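PDB 1K0D: URE2 protein from Saccharomyces cerevisiae, which represses nitrogen-utilization genes by sequestering GATA transcriptional activators in the cytoplasm, and also has glutathione peroxidase activity. Local coordinates for residues V37-G42 with R250-K255; S116-W121 with W206-K211; F32-V37 with G88-H93. All coordinates share one frame; numbering follows the deposited sequence.

Interaction 1 (V37-G42 with R250-K255); sequences VLSELG and RPAVIK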
loop_
_atom_site.group_PDB
_atom_site.type_symbol
_atom_site.label_atom_id
_atom_site.label_comp_id
_atom_site.label_asym_id
_atom_site.label_seq_id
_atom_site.Cartn_x
_atom_site.Cartn_y
_atom_site.Cartn_z
ATOM N N VAL B 37 15.527 0.050 5.451
ATOM C CA VAL B 37 15.527 -1.382 5.152
ATOM C C VAL B 37 16.741 -1.765 4.318
ATOM O O VAL B 37 17.316 -2.836 4.490
ATOM C CB VAL B 37 14.236 -1.796 4.421
ATOM C CG1 VAL B 37 14.307 -3.271 4.005
ATOM C CG2 VAL B 37 13.050 -1.553 5.340
ATOM N N LEU B 38 17.115 -0.879 3.406
ATOM C CA LEU B 38 18.280 -1.087 2.555
ATOM C C LEU B 38 19.508 -1.220 3.482
ATOM O O LEU B 38 20.354 -2.104 3.316
ATOM C CB LEU B 38 18.435 0.137 1.638
ATOM C CG LEU B 38 18.673 0.073 0.122
ATOM C CD1 LEU B 38 17.993 -1.124 -0.531
ATOM C CD2 LEU B 38 18.158 1.383 -0.482
ATOM N N SER B 39 19.588 -0.335 4.473
ATOM C CA SER B 39 20.706 -0.350 5.400
ATOM C C SER B 39 20.683 -1.551 6.337
ATOM O O SER B 39 21.708 -2.190 6.542
ATOM C CB SER B 39 20.737 0.950 6.205
ATOM O OG SER B 39 21.659 0.845 7.271
ATOM N N GLU B 40 19.517 -1.866 6.898
ATOM C CA GLU B 40 19.397 -3.001 7.809
ATOM C C GLU B 40 19.763 -4.334 7.149
ATOM O O GLU B 40 20.326 -5.220 7.792
ATOM C CB GLU B 40 17.969 -3.085 8.369
ATOM C CG GLU B 40 17.705 -2.212 9.601
ATOM C CD GLU B 40 18.394 -2.728 10.878
ATOM O OE1 GLU B 40 18.341 -2.026 11.913
ATOM O OE2 GLU B 40 18.982 -3.834 10.851
ATOM N N LEU B 41 19.446 -4.475 5.866
ATOM C CA LEU B 41 19.731 -5.708 5.146
ATOM C C LEU B 41 21.147 -5.771 4.600
ATOM O O LEU B 41 21.541 -6.778 4.017
ATOM C CB LEU B 41 18.729 -5.895 4.000
ATOM C CG LEU B 41 17.279 -6.074 4.455
ATOM C CD1 LEU B 41 16.362 -6.070 3.250
ATOM C CD2 LEU B 41 17.137 -7.368 5.234
ATOM N N GLY B 42 21.911 -4.698 4.784
ATOM C CA GLY B 42 23.282 -4.680 4.299
ATOM C C GLY B 42 23.424 -4.424 2.810
ATOM O O GLY B 42 24.473 -4.685 2.228
ATOM N N ARG B 250 19.177 1.459 16.744
ATOM C CA ARG B 250 19.884 0.486 15.915
ATOM C C ARG B 250 20.841 1.177 14.943
ATOM O O ARG B 250 20.481 2.148 14.270
ATOM C CB ARG B 250 18.878 -0.379 15.150
ATOM C CG ARG B 250 17.897 -1.129 16.055
ATOM C CD ARG B 250 16.908 -1.917 15.230
ATOM N NE ARG B 250 17.588 -2.891 14.378
ATOM C CZ ARG B 250 17.917 -4.124 14.758
ATOM N NH1 ARG B 250 17.629 -4.549 15.985
ATOM N NH2 ARG B 250 18.527 -4.932 13.906
ATOM N N PRO B 251 22.081 0.684 14.853
ATOM C CA PRO B 251 23.057 1.294 13.949
ATOM C C PRO B 251 22.565 1.486 12.516
ATOM O O PRO B 251 22.643 2.595 11.966
ATOM C CB PRO B 251 24.244 0.341 14.037
ATOM C CG PRO B 251 24.192 -0.093 15.463
ATOM C CD PRO B 251 22.709 -0.384 15.655
ATOM N N ALA B 252 22.069 0.412 11.908
ATOM C CA ALA B 252 21.588 0.494 10.534
ATOM C C ALA B 252 20.564 1.613 10.355
ATOM O O ALA B 252 20.588 2.320 9.353
ATOM C CB ALA B 252 21.003 -0.845 10.092
ATOM N N VAL B 253 19.681 1.785 11.334
ATOM C CA VAL B 253 18.661 2.828 11.263
ATOM C C VAL B 253 19.284 4.218 11.402
ATOM O O VAL B 253 18.952 5.138 10.652
ATOM C CB VAL B 253 17.588 2.640 12.364
ATOM C CG1 VAL B 253 16.597 3.797 12.329
ATOM C CG2 VAL B 253 16.848 1.319 12.160
ATOM N N ILE B 254 20.194 4.371 12.361
ATOM C CA ILE B 254 20.858 5.651 12.566
ATOM C C ILE B 254 21.601 6.023 11.293
ATOM O O ILE B 254 21.522 7.153 10.831
ATOM C CB ILE B 254 21.881 5.595 13.735
ATOM C CG1 ILE B 254 21.156 5.370 15.066
ATOM C CG2 ILE B 254 22.693 6.898 13.784
ATOM C CD1 ILE B 254 22.104 5.217 16.252
ATOM N N LYS B 255 22.320 5.063 10.723
ATOM C CA LYS B 255 23.079 5.316 9.505
ATOM C C LYS B 255 22.186 5.793 8.365
ATOM O O LYS B 255 22.525 6.749 7.665
ATOM C CB LYS B 255 23.822 4.059 9.061
ATOM C CG LYS B 255 24.630 4.256 7.789
ATOM C CD LYS B 255 25.198 2.943 7.276
ATOM C CE LYS B 255 25.896 3.142 5.938
ATOM N NZ LYS B 255 26.259 1.847 5.298
#
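The last helical turn of 37-42 meets the first turn of 250-255, and the two backbones come nearest at Glu40 and Ala252, whose CA atoms are 4.9 Å apart. Both segments are helix ends: at Gly42 a positive phi closes a Schellman motif, with Gly42 N bonded to Ser39 O, while Arg250 is the N-cap residue before the helix that opens with Pro251, a residue that suits a first turn because it needs no N-H partner. The small side chain of Ala252 permits this closeness. Its CB lies against the Glu40 carboxylate, 3.3 Å from CD, and 3.4 Å from Ser39 OG on the neighbouring residue. With chi1 at 169°, the Ser39 hydroxyl points away from its own backbone nitrogen and toward the other helix, and OG donates to Ala252 O at 2.8 Å, approaching from beside the C=O rather than end-on.

Glu40 bends at its second torsion, carrying the carboxylate across Ala252 to Arg250. The guanidinium grips it side-on with two nitrogens, one for each oxygen. Arg250 NE is 2.7 Å from Glu40 OE1 in a nearly straight bond (174°), and Arg250 NH2 is 3.3 Å from Glu40 OE2. The carboxylate stays close to the guanidinium plane, but its own plane is turned 35° from it, so NE meets OE1 from above the carboxylate. A short bond and a longer one together limit the rotation of both groups in a partly exposed place where long charged chains fit. The contact is part of the interface between the thioredoxin-like N-terminal domain and the helical C-terminal domain of the glutathione transferase fold.

Interaction 2 (S116-W121 with W206-K211); sequences SQINAW and WLVGDK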
loop_
_atom_site.group_PDB
_atom_site.type_symbol
_atom_site.label_atom_id
_atom_site.label_comp_id
_atom_site.label_asym_id
_atom_site.label_seq_id
_atom_site.Cartn_x
_atom_site.Cartn_y
_atom_site.Cartn_z
ATOM N N SER B 116 1.636 -12.725 6.057
ATOM C CA SER B 116 0.349 -12.058 5.883
ATOM C C SER B 116 0.102 -11.050 7.004
ATOM O O SER B 116 -0.584 -10.046 6.804
ATOM C CB SER B 116 -0.796 -13.077 5.846
ATOM O OG SER B 116 -1.105 -13.570 7.142
ATOM N N GLN B 117 0.648 -11.318 8.188
ATOM C CA GLN B 117 0.479 -10.396 9.303
ATOM C C GLN B 117 1.380 -9.188 9.066
ATOM O O GLN B 117 0.978 -8.043 9.297
ATOM C CB GLN B 117 0.834 -11.071 10.628
ATOM C CG GLN B 117 -0.079 -12.238 11.008
ATOM C CD GLN B 117 -1.560 -11.905 10.875
ATOM O OE1 GLN B 117 -2.169 -12.100 9.813
ATOM N NE2 GLN B 117 -2.142 -11.393 11.946
ATOM N N ILE B 118 2.595 -9.446 8.591
ATOM C CA ILE B 118 3.534 -8.369 8.301
ATOM C C ILE B 118 2.941 -7.494 7.191
ATOM O O ILE B 118 2.964 -6.266 7.279
ATOM C CB ILE B 118 4.907 -8.944 7.885
ATOM C CG1 ILE B 118 5.548 -9.633 9.095
ATOM C CG2 ILE B 118 5.819 -7.836 7.357
ATOM C CD1 ILE B 118 6.829 -10.368 8.785
ATOM N N ASN B 119 2.379 -8.129 6.162
ATOM C CA ASN B 119 1.759 -7.386 5.062
ATOM C C ASN B 119 0.598 -6.515 5.541
ATOM O O ASN B 119 0.451 -5.381 5.106
ATOM C CB ASN B 119 1.261 -8.344 3.987
ATOM C CG ASN B 119 2.386 -8.924 3.164
ATOM O OD1 ASN B 119 2.200 -9.902 2.440
ATOM N ND2 ASN B 119 3.564 -8.314 3.259
ATOM N N ALA B 120 -0.223 -7.044 6.438
ATOM C CA ALA B 120 -1.361 -6.289 6.951
ATOM C C ALA B 120 -0.890 -4.965 7.556
ATOM O O ALA B 120 -1.450 -3.907 7.265
ATOM C CB ALA B 120 -2.111 -7.109 7.997
ATOM N N TRP B 121 0.138 -5.023 8.396
ATOM C CA TRP B 121 0.669 -3.813 9.015
ATOM C C TRP B 121 1.329 -2.911 7.981
ATOM O O TRP B 121 1.212 -1.687 8.052
ATOM C CB TRP B 121 1.684 -4.160 10.102
ATOM C CG TRP B 121 1.047 -4.736 11.315
ATOM C CD1 TRP B 121 1.075 -6.039 11.716
ATOM C CD2 TRP B 121 0.236 -4.037 12.269
ATOM N NE1 TRP B 121 0.330 -6.196 12.860
ATOM C CE2 TRP B 121 -0.198 -4.985 13.221
ATOM C CE3 TRP B 121 -0.168 -2.703 12.409
ATOM C CZ2 TRP B 121 -1.019 -4.642 14.305
ATOM C CZ3 TRP B 121 -0.985 -2.360 13.486
ATOM C CH2 TRP B 121 -1.401 -3.329 14.420
ATOM N N TRP B 206 7.307 -6.289 19.633
ATOM C CA TRP B 206 7.137 -6.082 18.196
ATOM C C TRP B 206 5.763 -6.494 17.688
ATOM O O TRP B 206 5.078 -7.302 18.309
ATOM C CB TRP B 206 8.216 -6.851 17.428
ATOM C CG TRP B 206 9.591 -6.585 17.938
ATOM C CD1 TRP B 206 10.379 -7.438 18.663
ATOM C CD2 TRP B 206 10.332 -5.365 17.813
ATOM N NE1 TRP B 206 11.562 -6.824 18.995
ATOM C CE2 TRP B 206 11.561 -5.551 18.488
ATOM C CE3 TRP B 206 10.075 -4.129 17.198
ATOM C CZ2 TRP B 206 12.533 -4.549 18.564
ATOM C CZ3 TRP B 206 11.040 -3.132 17.274
ATOM C CH2 TRP B 206 12.256 -3.350 17.952
ATOM N N LEU B 207 5.379 -5.939 16.542
ATOM C CA LEU B 207 4.081 -6.209 15.934
ATOM C C LEU B 207 3.851 -7.643 15.470
ATOM O O LEU B 207 2.749 -8.170 15.623
ATOM C CB LEU B 207 3.851 -5.260 14.754
ATOM C CG LEU B 207 3.696 -3.772 15.086
ATOM C CD1 LEU B 207 3.691 -2.955 13.805
ATOM C CD2 LEU B 207 2.409 -3.559 15.861
ATOM N N VAL B 208 4.870 -8.279 14.900
ATOM C CA VAL B 208 4.702 -9.642 14.418
ATOM C C VAL B 208 5.769 -10.627 14.890
ATOM O O VAL B 208 6.964 -10.323 14.899
ATOM C CB VAL B 208 4.660 -9.679 12.865
ATOM C CG1 VAL B 208 4.432 -11.109 12.375
ATOM C CG2 VAL B 208 3.544 -8.764 12.349
ATOM N N GLY B 209 5.308 -11.814 15.275
ATOM C CA GLY B 209 6.190 -12.883 15.716
ATOM C C GLY B 209 7.293 -12.545 16.700
ATOM O O GLY B 209 8.361 -13.158 16.667
ATOM N N ASP B 210 7.048 -11.575 17.570
ATOM C CA ASP B 210 8.032 -11.190 18.574
ATOM C C ASP B 210 9.426 -10.990 17.981
ATOM O O ASP B 210 10.426 -11.426 18.555
ATOM C CB ASP B 210 8.090 -12.259 19.672
ATOM C CG ASP B 210 6.707 -12.643 20.193
ATOM O OD1 ASP B 210 6.624 -13.502 21.098
ATOM O OD2 ASP B 210 5.699 -12.091 19.698
ATOM N N LYS B 211 9.487 -10.334 16.829
ATOM C CA LYS B 211 10.758 -10.067 16.164
ATOM C C LYS B 211 10.641 -8.800 15.326
ATOM O O LYS B 211 9.555 -8.458 14.858
ATOM C CB LYS B 211 11.144 -11.238 15.257
ATOM C CG LYS B 211 10.159 -11.498 14.124
ATOM C CD LYS B 211 10.717 -12.502 13.119
ATOM C CE LYS B 211 11.945 -11.952 12.408
ATOM N NZ LYS B 211 12.521 -12.927 11.432
#
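Trp121, reaching from helix 112-142 to Leu207 and Val208, makes its contacts from CG onward. With chi1 at -72°, CG stands anti to the carbonyl carbon, which swings the indole from CB toward the loop. The ring starts against Leu207: CG lies 4.0 Å from Leu207 CD1, and CD2 and CE3 stay by the same methyl. On the pyrrole side, CD1 meets Val208 CG2 at 3.7 Å, and NE1 passes Leu207 CB at 4.1 Å. Farther out, CZ2 lies 3.9 Å from Leu207 CD2, which CE2 and CH2 share. This methyl sits over one face of the six-membered ring, only 11° off the normal through its centre, a CH-pi contact. Leucine suits the site because its fork lays one methyl near the ring junction and the other farther along the benzene ring.

Helix 112-142 and this loop both belong to the all-helical C-terminal domain of the glutathione transferase fold, and the loop leads to helix 214-217, where Asp216 OD1 accepts a bond from Leu207 N. Val208 continues the packing one turn earlier along the helix, against Ile118 and Gln117. Its CG1 lies 3.8 Å from Ile118 CG1, the two side chains crossing at about a right angle, and its CG2 reaches Gln117 CB at 4.0 Å. A compact beta-branched valine fits here, since both methyls reach Ile118 and Gln117, and CG2 also meets Trp121. The Trp121 indole also packs edge-to-face with Trp85 of the second subunit.

Interaction 3 (F32-V37 with G88-H93); sequences FKVAIV and GAILLH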
loop_
_atom_site.group_PDB
_atom_site.type_symbol
_atom_site.label_atom_id
_atom_site.label_comp_id
_atom_site.label_asym_id
_atom_site.label_seq_id
_atom_site.Cartn_x
_atom_site.Cartn_y
_atom_site.Cartn_z
ATOM N N PHE B 32 13.285 7.646 3.450
ATOM C CA PHE B 32 14.060 7.110 4.559
ATOM C C PHE B 32 13.567 5.725 4.969
ATOM O O PHE B 32 14.326 4.940 5.533
ATOM C CB PHE B 32 14.020 8.067 5.758
ATOM C CG PHE B 32 14.755 9.358 5.518
ATOM C CD1 PHE B 32 14.165 10.387 4.788
ATOM C CD2 PHE B 32 16.059 9.525 5.977
ATOM C CE1 PHE B 32 14.865 11.568 4.517
ATOM C CE2 PHE B 32 16.770 10.698 5.715
ATOM C CZ PHE B 32 16.172 11.724 4.982
ATOM N N LYS B 33 12.300 5.425 4.687
ATOM C CA LYS B 33 11.749 4.117 5.022
ATOM C C LYS B 33 12.487 3.053 4.214
ATOM O O LYS B 33 12.780 1.973 4.719
ATOM C CB LYS B 33 10.257 4.041 4.693
ATOM C CG LYS B 33 9.626 2.702 5.070
ATOM C CD LYS B 33 8.321 2.440 4.332
ATOM C CE LYS B 33 7.306 3.535 4.571
ATOM N NZ LYS B 33 6.066 3.287 3.768
ATOM N N VAL B 34 12.787 3.364 2.954
ATOM C CA VAL B 34 13.495 2.422 2.099
ATOM C C VAL B 34 14.976 2.402 2.476
ATOM O O VAL B 34 15.591 1.347 2.514
ATOM C CB VAL B 34 13.344 2.789 0.592
ATOM C CG1 VAL B 34 14.229 1.893 -0.246
ATOM C CG2 VAL B 34 11.876 2.614 0.147
ATOM N N ALA B 35 15.540 3.574 2.757
ATOM C CA ALA B 35 16.947 3.667 3.141
ATOM C C ALA B 35 17.188 2.799 4.372
ATOM O O ALA B 35 18.177 2.077 4.450
ATOM C CB ALA B 35 17.321 5.123 3.435
ATOM N N ILE B 36 16.269 2.862 5.328
ATOM C CA ILE B 36 16.381 2.067 6.543
ATOM C C ILE B 36 16.447 0.561 6.264
ATOM O O ILE B 36 17.330 -0.131 6.773
ATOM C CB ILE B 36 15.200 2.354 7.494
ATOM C CG1 ILE B 36 15.391 3.728 8.146
ATOM C CG2 ILE B 36 15.091 1.255 8.548
ATOM C CD1 ILE B 36 14.250 4.151 9.024
ATOM N N VAL B 37 15.527 0.050 5.451
ATOM C CA VAL B 37 15.527 -1.382 5.152
ATOM C C VAL B 37 16.741 -1.765 4.318
ATOM O O VAL B 37 17.316 -2.836 4.490
ATOM C CB VAL B 37 14.236 -1.796 4.421
ATOM C CG1 VAL B 37 14.307 -3.271 4.005
ATOM C CG2 VAL B 37 13.050 -1.553 5.340
ATOM N N GLY B 88 6.173 0.488 -0.283
ATOM C CA GLY B 88 5.683 -0.808 0.157
ATOM C C GLY B 88 6.169 -1.932 -0.741
ATOM O O GLY B 88 6.534 -3.012 -0.266
ATOM N N ALA B 89 6.187 -1.683 -2.045
ATOM C CA ALA B 89 6.638 -2.702 -2.992
ATOM C C ALA B 89 8.157 -2.838 -2.904
ATOM O O ALA B 89 8.702 -3.933 -3.054
ATOM C CB ALA B 89 6.213 -2.332 -4.428
ATOM N N ILE B 90 8.842 -1.722 -2.670
ATOM C CA ILE B 90 10.296 -1.764 -2.550
ATOM C C ILE B 90 10.700 -2.637 -1.349
ATOM O O ILE B 90 11.603 -3.469 -1.463
ATOM C CB ILE B 90 10.891 -0.327 -2.405
ATOM C CG1 ILE B 90 10.703 0.444 -3.720
ATOM C CG2 ILE B 90 12.378 -0.395 -2.081
ATOM C CD1 ILE B 90 11.103 1.900 -3.644
ATOM N N LEU B 91 10.019 -2.468 -0.215
ATOM C CA LEU B 91 10.330 -3.253 0.981
ATOM C C LEU B 91 10.145 -4.740 0.750
ATOM O O LEU B 91 11.013 -5.542 1.125
ATOM C CB LEU B 91 9.475 -2.823 2.183
ATOM C CG LEU B 91 9.650 -1.395 2.709
ATOM C CD1 LEU B 91 9.154 -1.319 4.151
ATOM C CD2 LEU B 91 11.111 -0.984 2.620
ATOM N N LEU B 92 9.023 -5.115 0.137
ATOM C CA LEU B 92 8.771 -6.522 -0.133
ATOM C C LEU B 92 9.813 -7.066 -1.106
ATOM O O LEU B 92 10.229 -8.212 -1.005
ATOM C CB LEU B 92 7.355 -6.734 -0.693
ATOM C CG LEU B 92 6.212 -6.536 0.311
ATOM C CD1 LEU B 92 4.890 -6.918 -0.347
ATOM C CD2 LEU B 92 6.450 -7.399 1.564
ATOM N N HIS B 93 10.247 -6.243 -2.046
ATOM C CA HIS B 93 11.250 -6.702 -2.992
ATOM C C HIS B 93 12.561 -6.978 -2.249
ATOM O O HIS B 93 13.215 -7.995 -2.473
ATOM C CB HIS B 93 11.480 -5.654 -4.077
ATOM C CG HIS B 93 12.441 -6.095 -5.136
ATOM N ND1 HIS B 93 13.751 -5.668 -5.179
ATOM C CD2 HIS B 93 12.289 -6.951 -6.171
ATOM C CE1 HIS B 93 14.364 -6.244 -6.196
ATOM N NE2 HIS B 93 13.499 -7.029 -6.814
#
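No flat group takes part where Val34 and Val37 meet Ile90 and Leu91: neither ring face nor ring edge is used, and aliphatic carbons do all the touching. Val34 and Ile90 cross at about a right angle, with Val34 CG1 only 3.5 Å from Ile90 CG2, tighter than usual van der Waals contact. The other methyl, Val34 CG2, lies 3.9 Å from Ile90 CD1, so the isoleucine is met on both its branches.

The segments run almost parallel, 6° apart, with their axes 9.8 Å from each other at closest approach. They belong to helices 29-40 and 87-102, which pack side by side in the thioredoxin-like domain; helix 29-40 is the crossover of its beta-alpha-beta unit, between parallel strands 20-24 and 45-49.

Leu91, next to Ile90, brings its forked end to the other helix although its CB does not point straight at it. CG stands anti to the carbonyl carbon (chi1 -63°), and the two methyls part company: CD2 presses on Val37 CG2 at 3.4 Å, another tight pair, while CD1 rests against the aliphatic part of Lys33, 3.9 Å from CD. Lysine suits this buried place beside the glutathione site because its methylenes join the apolar packing before the chain bends at chi3. Its NZ then bonds to Ser87 OG, and weakly to Asn30 OD1. Both partners are glutathione-binding residues, and the Lys33 side chain itself lies about 4 Å from the bound glutathione between nearest atoms.

How the interactions relate
Interaction 1 is a surface contact, whereas interactions 2 and 3 are buried, and the chemistry follows: a salt bridge and a hydroxyl bond in the first, hydrocarbon and ring packing without cross-segment hydrogen bonds in the others. Interaction 3 lies within the N-terminal domain, interaction 2 within the C-terminal domain, and interaction 1 between the two. Interactions 1 and 3 both use helix 29-40 and touch where Val253 packs on Ile36; Val37 lies in a segment of both but makes contact only in interaction 3. Interactions 2 and 3 touch through Asn119 and Leu92, on the successive helices 112-142 and 87-102. Both also reach the second subunit, while interaction 1 has no contact with it.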